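Local structure of putative phosphatase/phosphodiesterase MPN_349 (Mycoplasma pneumoniae M129, 1T71) at residues 37-42 with 66-71; 88-93 with 118-123. The protein is a putative iron-dependent phosphatase or phosphodiesterase of the YmdB-like family, probably acting on 2',3'-cyclic nucleotides. One frame throughout, in Å; residues are numbered along the deposited sequence.

How the contacts relate
Followed from the N terminus, the two contacts come in series, one closing before the next opens. Contact 1 brings strand 37-41 beside strand 66-68, closing a 23-residue connection that carries helix 53-62. The chain then reaches 88-93, whose short strand lies along the other edge of 66-68; the backbone of I67 is probably hydrogen-bonded to D88 and V90. Contact 2 closes the next loop, 24 residues long and containing strand 108-112, by setting 88-93 against strand 117-124. Contact 1 thus lies within one sheet, whereas contact 2 links the edge of that sheet to the second one. Where the two contacts meet, T68 and V90, on neighbouring strands of the first sheet, pack together.

Contact 1 (37-42 with 66-71); sequences LVIVNA and YITMGN. With FE (Fe (III) ion), chain C.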
ATOM      1  N   LEU A  37      -3.821   0.495  15.450  1.00 34.94           N
ATOM      2  CA  LEU A  37      -3.507  -0.483  14.420  1.00 33.16           C
ATOM      3  C   LEU A  37      -2.611   0.072  13.317  1.00 33.33           C
ATOM      4  O   LEU A  37      -2.688   1.252  12.972  1.00 32.56           O
ATOM      5  CB  LEU A  37      -4.810  -0.991  13.807  1.00 32.07           C
ATOM      6  CG  LEU A  37      -5.751  -1.734  14.756  1.00 33.94           C
ATOM      7  CD1 LEU A  37      -7.133  -1.844  14.137  1.00 33.36           C
ATOM      8  CD2 LEU A  37      -5.177  -3.108  15.066  1.00 33.42           C
ATOM      9  N   VAL A  38      -1.768  -0.796  12.762  1.00 28.95           N
ATOM     10  CA  VAL A  38      -0.852  -0.423  11.693  1.00 26.53           C
ATOM     11  C   VAL A  38      -1.070  -1.345  10.493  1.00 26.48           C
ATOM     12  O   VAL A  38      -1.006  -2.570  10.613  1.00 25.45           O
ATOM     13  CB  VAL A  38       0.630  -0.534  12.148  1.00 28.34           C
ATOM     14  CG1 VAL A  38       1.569  -0.225  10.978  1.00 25.25           C
ATOM     15  CG2 VAL A  38       0.891   0.417  13.301  1.00 26.94           C
ATOM     16  N   ILE A  39      -1.339  -0.745   9.339  1.00 27.50           N
ATOM     17  CA  ILE A  39      -1.575  -1.488   8.109  1.00 26.91           C
ATOM     18  C   ILE A  39      -0.562  -1.006   7.075  1.00 27.57           C
ATOM     19  O   ILE A  39      -0.264   0.192   7.002  1.00 27.35           O
ATOM     20  CB  ILE A  39      -2.997  -1.215   7.570  1.00 26.63           C
ATOM     21  CG1 ILE A  39      -4.021  -1.386   8.696  1.00 26.37           C
ATOM     22  CG2 ILE A  39      -3.314  -2.157   6.407  1.00 24.48           C
ATOM     23  CD1 ILE A  39      -5.427  -0.983   8.314  1.00 26.67           C
ATOM     24  N   VAL A  40      -0.015  -1.925   6.288  1.00 23.41           N
ATOM     25  CA  VAL A  40       0.943  -1.526   5.266  1.00 22.65           C
ATOM     26  C   VAL A  40       0.806  -2.360   4.009  1.00 22.25           C
ATOM     27  O   VAL A  40       0.391  -3.513   4.056  1.00 21.79           O
ATOM     28  CB  VAL A  40       2.411  -1.637   5.760  1.00 26.58           C
ATOM     29  CG1 VAL A  40       2.526  -1.084   7.178  1.00 26.02           C
ATOM     30  CG2 VAL A  40       2.895  -3.086   5.696  1.00 25.76           C
ATOM     31  N   ASN A  41       1.122  -1.748   2.875  1.00 22.40           N
ATOM     32  CA  ASN A  41       1.106  -2.454   1.603  1.00 21.54           C
ATOM     33  C   ASN A  41       2.568  -2.890   1.508  1.00 21.23           C
ATOM     34  O   ASN A  41       3.468  -2.052   1.573  1.00 20.06           O
ATOM     35  CB  ASN A  41       0.752  -1.501   0.458  1.00 22.26           C
ATOM     36  CG  ASN A  41       0.748  -2.192  -0.888  1.00 22.46           C
ATOM     37  OD1 ASN A  41       1.739  -2.804  -1.282  1.00 22.19           O
ATOM     38  ND2 ASN A  41      -0.373  -2.101  -1.604  1.00 22.39           N
ATOM     39  N   ALA A  42       2.806  -4.192   1.373  1.00 20.67           N
ATOM     40  CA  ALA A  42       4.169  -4.724   1.323  1.00 21.47           C
ATOM     41  C   ALA A  42       4.528  -5.400   0.008  1.00 20.87           C
ATOM     42  O   ALA A  42       5.434  -6.234  -0.043  1.00 20.49           O
ATOM     43  CB  ALA A  42       4.368  -5.711   2.479  1.00 20.38           C
ATOM     44  N   TYR A  66      -1.528  -5.522   9.915  1.00 29.18           N
ATOM     45  CA  TYR A  66      -2.167  -6.070   8.724  1.00 29.19           C
ATOM     46  C   TYR A  66      -1.421  -5.670   7.453  1.00 28.91           C
ATOM     47  O   TYR A  66      -0.750  -4.639   7.409  1.00 30.57           O
ATOM     48  CB  TYR A  66      -3.621  -5.605   8.671  1.00 29.02           C
ATOM     49  CG  TYR A  66      -4.468  -6.200   9.775  1.00 29.25           C
ATOM     50  CD1 TYR A  66      -4.965  -7.497   9.671  1.00 30.57           C
ATOM     51  CD2 TYR A  66      -4.732  -5.486  10.946  1.00 30.54           C
ATOM     52  CE1 TYR A  66      -5.704  -8.075  10.703  1.00 31.01           C
ATOM     53  CE2 TYR A  66      -5.468  -6.056  11.991  1.00 30.70           C
ATOM     54  CZ  TYR A  66      -5.950  -7.352  11.858  1.00 32.17           C
ATOM     55  OH  TYR A  66      -6.670  -7.940  12.874  1.00 30.49           O
ATOM     56  N   ILE A  67      -1.546  -6.488   6.416  1.00 25.74           N
ATOM     57  CA  ILE A  67      -0.845  -6.237   5.167  1.00 24.61           C
ATOM     58  C   ILE A  67      -1.725  -6.327   3.920  1.00 24.50           C
ATOM     59  O   ILE A  67      -2.550  -7.237   3.796  1.00 23.74           O
ATOM     60  CB  ILE A  67       0.314  -7.246   5.013  1.00 23.94           C
ATOM     61  CG1 ILE A  67       1.422  -6.927   6.018  1.00 24.71           C
ATOM     62  CG2 ILE A  67       0.854  -7.223   3.605  1.00 24.37           C
ATOM     63  CD1 ILE A  67       2.598  -7.887   5.950  1.00 25.06           C
ATOM     64  N   THR A  68      -1.546  -5.376   3.006  1.00 20.54           N
ATOM     65  CA  THR A  68      -2.273  -5.375   1.734  1.00 22.02           C
ATOM     66  C   THR A  68      -1.191  -5.505   0.656  1.00 21.81           C
ATOM     67  O   THR A  68      -0.021  -5.218   0.933  1.00 20.47           O
ATOM     68  CB  THR A  68      -3.092  -4.066   1.525  1.00 23.35           C
ATOM     69  OG1 THR A  68      -2.232  -2.925   1.616  1.00 22.86           O
ATOM     70  CG2 THR A  68      -4.182  -3.955   2.581  1.00 22.00           C
ATOM     71  N   MET A  69      -1.556  -5.931  -0.553  1.00 19.98           N
ATOM     72  CA  MET A  69      -0.560  -6.113  -1.608  1.00 21.54           C
ATOM     73  C   MET A  69      -0.873  -5.417  -2.932  1.00 21.76           C
ATOM     74  O   MET A  69      -1.506  -4.361  -2.952  1.00 22.53           O
ATOM     75  CB  MET A  69      -0.334  -7.614  -1.838  1.00 24.95           C
ATOM     76  CG  MET A  69       0.203  -8.368  -0.620  1.00 24.72           C
ATOM     77  SD  MET A  69       1.973  -8.107  -0.307  1.00 30.17           S
ATOM     78  CE  MET A  69       1.921  -6.884   0.743  1.00 30.98           C
ATOM     79  N   GLY A  70      -0.419  -6.004  -4.039  1.00 24.93           N
ATOM     80  CA  GLY A  70      -0.644  -5.389  -5.338  1.00 22.71           C
ATOM     81  C   GLY A  70      -0.341  -6.260  -6.541  1.00 22.64           C
ATOM     82  O   GLY A  70      -0.704  -7.439  -6.579  1.00 24.72           O
ATOM     83  N   ASN A  71       0.327  -5.693  -7.536  1.00 21.17           N
ATOM     84  CA  ASN A  71       0.618  -6.461  -8.736  1.00 22.13           C
ATOM     85  C   ASN A  71       1.782  -7.431  -8.611  1.00 22.13           C
ATOM     86  O   ASN A  71       1.872  -8.381  -9.375  1.00 24.83           O
ATOM     87  CB  ASN A  71       0.816  -5.525  -9.937  1.00 22.20           C
ATOM     88  CG  ASN A  71       1.810  -4.420  -9.664  1.00 25.13           C
ATOM     89  OD1 ASN A  71       1.665  -3.663  -8.708  1.00 25.45           O
ATOM     90  ND2 ASN A  71       2.825  -4.316 -10.512  1.00 26.56           N
TER
HETATM   91 FE    FE C 302       2.538  -1.836  -7.821  1.00 27.01          FE
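Strands 37-41 and 66-68 run side by side as the two strands of a beta-alpha-beta crossover, with helix 53-62 between them in sequence, in a sheet of the calcineurin-like metallophosphoesterase fold. Their segment axes diverge by 24°, and alternate residues form the parallel ladder. Y66 spans V38 and V40: its N donates to V38 O (3.1 Å), and its O receives V40 N (3.0 Å). T68 repeats the pattern one step on, with its N bound to V40 O and its O to A42 N at 3.0 Å. V40 is therefore gripped through both its backbone N and O.

Apolar contacts divide between the two faces. On one, I39 CG2, anti to the backbone N, rests 4.1 Å from Y66 CB, and L37 CD2 meets the edge of the tyrosine ring; I120 and I154 of the second sheet cover I39 on this side. On the other face, the V40 and I67 side chains cross obliquely, V40 CG2 lying 4.1 Å from I67 CG1.

The polar contacts gather at the C-terminal ends, near the iron. With chi1 at 179°, the amide of N41 extends toward the second segment, where ND2 makes a weak bond to M69 O (2.9 Å, 126° at the hydrogen). The stronger partner of ND2 is D156 OD1, which also bonds T68 OG1, while N41 OD1 accepts the backbone N of E43, a ligand of both metal sites. Beyond G70 the segment reaches the active site itself: N71 OD1 binds an iron(III) ion at 2.2 Å, alongside E43 and H183.

Contact 2 (88-93 with 118-123); sequences DLVRPL and IRITNL
V90 lays its CG2 methyl over two side chains of strand 117-124, lying 4.0 Å from I120 CG2 and 3.8 Å from N122 CB. The valine and isoleucine side chains cross at about a right angle, and their nearest approach is methyl to methyl. For V90, the chi1 of -54° puts CG2 between the backbone N and the carbonyl carbon and turns it to I120 and N122, while CG1 approaches I120 O. This packs the edge strand of one sheet against a strand next to the edge of the other, as in the layered fold of metallophosphoesterases, and T68 and L109 also touch the valine.

Farther along, P92 and N122 lie side by side and point the same way, close enough for the proline ring to flank the asparagine side chain. The backbones also meet here. L93 N donates to N122 O at 2.9 Å, nearly straight at 168°, and the same oxygen receives a CA-H contact from P92 CA at 3.4 Å. Next to this bond, L93 CB touches L123 CD2 (4.1 Å), and L93 CD2 approaches the T121 methyl CG2.

The R91 side chain leaves the backbone away from the strand, and its NH1 donates to P92 O at 3.1 Å, with the oxygen almost in the guanidinium plane, while NH2 bonds to G105 O.

P92, having no N-H, can offer the strand only its CA-H and ring. The chemistry is thus mixed: a backbone bond at L93, the N122 side chain packed against V90 and P92, and small aliphatic contacts at V90 and L93.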
ATOM      1  N   ASP A  88      -3.555 -12.390   8.463  1.00 28.12           N
ATOM      2  CA  ASP A  88      -3.585 -10.930   8.518  1.00 27.04           C
ATOM      3  C   ASP A  88      -3.036 -10.292   7.247  1.00 26.46           C
ATOM      4  O   ASP A  88      -2.571  -9.153   7.272  1.00 24.96           O
ATOM      5  CB  ASP A  88      -2.780 -10.441   9.721  1.00 32.42           C
ATOM      6  CG  ASP A  88      -1.456 -11.165   9.866  1.00 34.58           C
ATOM      7  OD1 ASP A  88      -0.958 -11.692   8.851  1.00 34.71           O
ATOM      8  OD2 ASP A  88      -0.909 -11.205  10.988  1.00 36.23           O
ATOM      9  N   LEU A  89      -3.109 -11.030   6.141  1.00 26.76           N
ATOM     10  CA  LEU A  89      -2.603 -10.564   4.852  1.00 26.53           C
ATOM     11  C   LEU A  89      -3.701 -10.624   3.796  1.00 26.91           C
ATOM     12  O   LEU A  89      -4.326 -11.669   3.603  1.00 28.11           O
ATOM     13  CB  LEU A  89      -1.429 -11.461   4.436  1.00 31.28           C
ATOM     14  CG  LEU A  89      -0.640 -11.408   3.120  1.00 33.69           C
ATOM     15  CD1 LEU A  89      -1.500 -10.901   1.979  1.00 33.74           C
ATOM     16  CD2 LEU A  89       0.599 -10.549   3.305  1.00 33.25           C
ATOM     17  N   VAL A  90      -3.928  -9.511   3.103  1.00 22.22           N
ATOM     18  CA  VAL A  90      -4.943  -9.471   2.060  1.00 23.23           C
ATOM     19  C   VAL A  90      -4.318  -9.171   0.695  1.00 23.06           C
ATOM     20  O   VAL A  90      -3.484  -8.273   0.560  1.00 23.29           O
ATOM     21  CB  VAL A  90      -6.030  -8.397   2.360  1.00 37.71           C
ATOM     22  CG1 VAL A  90      -6.620  -8.625   3.747  1.00 40.37           C
ATOM     23  CG2 VAL A  90      -5.432  -7.007   2.284  1.00 40.62           C
ATOM     24  N   ARG A  91      -4.722  -9.933  -0.313  1.00 22.05           N
ATOM     25  CA  ARG A  91      -4.217  -9.739  -1.661  1.00 23.55           C
ATOM     26  C   ARG A  91      -5.342  -9.182  -2.522  1.00 23.07           C
ATOM     27  O   ARG A  91      -6.474  -9.048  -2.061  1.00 25.29           O
ATOM     28  CB  ARG A  91      -3.685 -11.069  -2.222  1.00 25.42           C
ATOM     29  CG  ARG A  91      -4.547 -12.294  -1.952  1.00 22.46           C
ATOM     30  CD  ARG A  91      -5.827 -12.306  -2.775  1.00 24.15           C
ATOM     31  NE  ARG A  91      -6.548 -13.565  -2.600  1.00 25.56           N
ATOM     32  CZ  ARG A  91      -7.640 -13.915  -3.279  1.00 26.68           C
ATOM     33  NH1 ARG A  91      -8.155 -13.099  -4.193  1.00 26.38           N
ATOM     34  NH2 ARG A  91      -8.218 -15.084  -3.043  1.00 25.25           N
ATOM     35  N   PRO A  92      -5.053  -8.836  -3.781  1.00 25.19           N
ATOM     36  CA  PRO A  92      -6.127  -8.293  -4.625  1.00 26.67           C
ATOM     37  C   PRO A  92      -7.315  -9.265  -4.788  1.00 27.76           C
ATOM     38  O   PRO A  92      -7.142 -10.405  -5.220  1.00 26.64           O
ATOM     39  CB  PRO A  92      -5.409  -8.007  -5.943  1.00 24.61           C
ATOM     40  CG  PRO A  92      -3.991  -7.694  -5.492  1.00 23.56           C
ATOM     41  CD  PRO A  92      -3.750  -8.772  -4.469  1.00 23.44           C
ATOM     42  N   LEU A  93      -8.512  -8.798  -4.431  1.00 27.04           N
ATOM     43  CA  LEU A  93      -9.747  -9.591  -4.514  1.00 27.79           C
ATOM     44  C   LEU A  93     -10.173  -9.787  -5.962  1.00 28.84           C
ATOM     45  O   LEU A  93     -10.734 -10.811  -6.346  1.00 28.66           O
ATOM     46  CB  LEU A  93     -10.867  -8.862  -3.755  1.00 24.33           C
ATOM     47  CG  LEU A  93     -12.282  -9.450  -3.766  1.00 25.42           C
ATOM     48  CD1 LEU A  93     -12.291 -10.816  -3.084  1.00 25.04           C
ATOM     49  CD2 LEU A  93     -13.220  -8.501  -3.032  1.00 23.79           C
ATOM     50  N   ILE A 118     -14.379  -4.617  11.510  1.00 40.75           N
ATOM     51  CA  ILE A 118     -13.559  -3.938  10.515  1.00 38.30           C
ATOM     52  C   ILE A 118     -13.192  -4.806   9.317  1.00 36.76           C
ATOM     53  O   ILE A 118     -12.763  -5.951   9.467  1.00 36.01           O
ATOM     54  CB  ILE A 118     -12.265  -3.412  11.157  1.00 37.89           C
ATOM     55  CG1 ILE A 118     -12.615  -2.530  12.361  1.00 37.99           C
ATOM     56  CG2 ILE A 118     -11.450  -2.630  10.129  1.00 38.21           C
ATOM     57  CD1 ILE A 118     -11.406  -2.020  13.129  1.00 37.38           C
ATOM     58  N   ARG A 119     -13.356  -4.243   8.125  1.00 32.70           N
ATOM     59  CA  ARG A 119     -13.042  -4.956   6.898  1.00 30.83           C
ATOM     60  C   ARG A 119     -11.887  -4.293   6.145  1.00 29.28           C
ATOM     61  O   ARG A 119     -11.811  -3.067   6.062  1.00 28.52           O
ATOM     62  CB  ARG A 119     -14.277  -5.000   6.007  1.00 34.60           C
ATOM     63  CG  ARG A 119     -14.266  -6.108   4.986  1.00 35.16           C
ATOM     64  CD  ARG A 119     -15.588  -6.191   4.236  1.00 38.32           C
ATOM     65  NE  ARG A 119     -15.667  -7.430   3.477  1.00 44.39           N
ATOM     66  CZ  ARG A 119     -16.199  -8.559   3.933  1.00 44.64           C
ATOM     67  NH1 ARG A 119     -16.718  -8.611   5.149  1.00 44.53           N
ATOM     68  NH2 ARG A 119     -16.194  -9.642   3.172  1.00 47.47           N
ATOM     69  N   ILE A 120     -10.970  -5.106   5.629  1.00 28.74           N
ATOM     70  CA  ILE A 120      -9.846  -4.588   4.854  1.00 27.31           C
ATOM     71  C   ILE A 120      -9.888  -5.269   3.498  1.00 26.62           C
ATOM     72  O   ILE A 120      -9.858  -6.501   3.411  1.00 26.13           O
ATOM     73  CB  ILE A 120      -8.477  -4.883   5.513  1.00 26.47           C
ATOM     74  CG1 ILE A 120      -8.370  -4.176   6.865  1.00 24.99           C
ATOM     75  CG2 ILE A 120      -7.350  -4.400   4.593  1.00 23.36           C
ATOM     76  CD1 ILE A 120      -7.054  -4.444   7.596  1.00 22.81           C
ATOM     77  N   THR A 121      -9.970  -4.462   2.445  1.00 24.80           N
ATOM     78  CA  THR A 121     -10.045  -4.962   1.079  1.00 24.47           C
ATOM     79  C   THR A 121      -8.941  -4.366   0.205  1.00 25.18           C
ATOM     80  O   THR A 121      -8.611  -3.182   0.315  1.00 24.53           O
ATOM     81  CB  THR A 121     -11.420  -4.630   0.460  1.00 26.70           C
ATOM     82  OG1 THR A 121     -12.449  -5.209   1.270  1.00 26.46           O
ATOM     83  CG2 THR A 121     -11.530  -5.185  -0.957  1.00 25.13           C
ATOM     84  N   ASN A 122      -8.388  -5.203  -0.667  1.00 25.87           N
ATOM     85  CA  ASN A 122      -7.309  -4.830  -1.580  1.00 25.41           C
ATOM     86  C   ASN A 122      -7.800  -5.127  -2.997  1.00 24.74           C
ATOM     87  O   ASN A 122      -8.351  -6.193  -3.256  1.00 25.69           O
ATOM     88  CB  ASN A 122      -6.054  -5.658  -1.233  1.00 24.64           C
ATOM     89  CG  ASN A 122      -4.844  -5.336  -2.120  1.00 27.54           C
ATOM     90  OD1 ASN A 122      -4.632  -4.188  -2.541  1.00 26.86           O
ATOM     91  ND2 ASN A 122      -4.024  -6.356  -2.378  1.00 21.43           N
ATOM     92  N   LEU A 123      -7.619  -4.178  -3.908  1.00 24.99           N
ATOM     93  CA  LEU A 123      -8.060  -4.355  -5.291  1.00 23.96           C
ATOM     94  C   LEU A 123      -7.020  -3.840  -6.279  1.00 24.63           C
ATOM     95  O   LEU A 123      -6.200  -2.986  -5.941  1.00 25.48           O
ATOM     96  CB  LEU A 123      -9.373  -3.607  -5.524  1.00 22.52           C
ATOM     97  CG  LEU A 123     -10.614  -4.079  -4.761  1.00 25.48           C
ATOM     98  CD1 LEU A 123     -11.555  -2.901  -4.533  1.00 24.21           C
ATOM     99  CD2 LEU A 123     -11.307  -5.185  -5.550  1.00 19.35           C
TER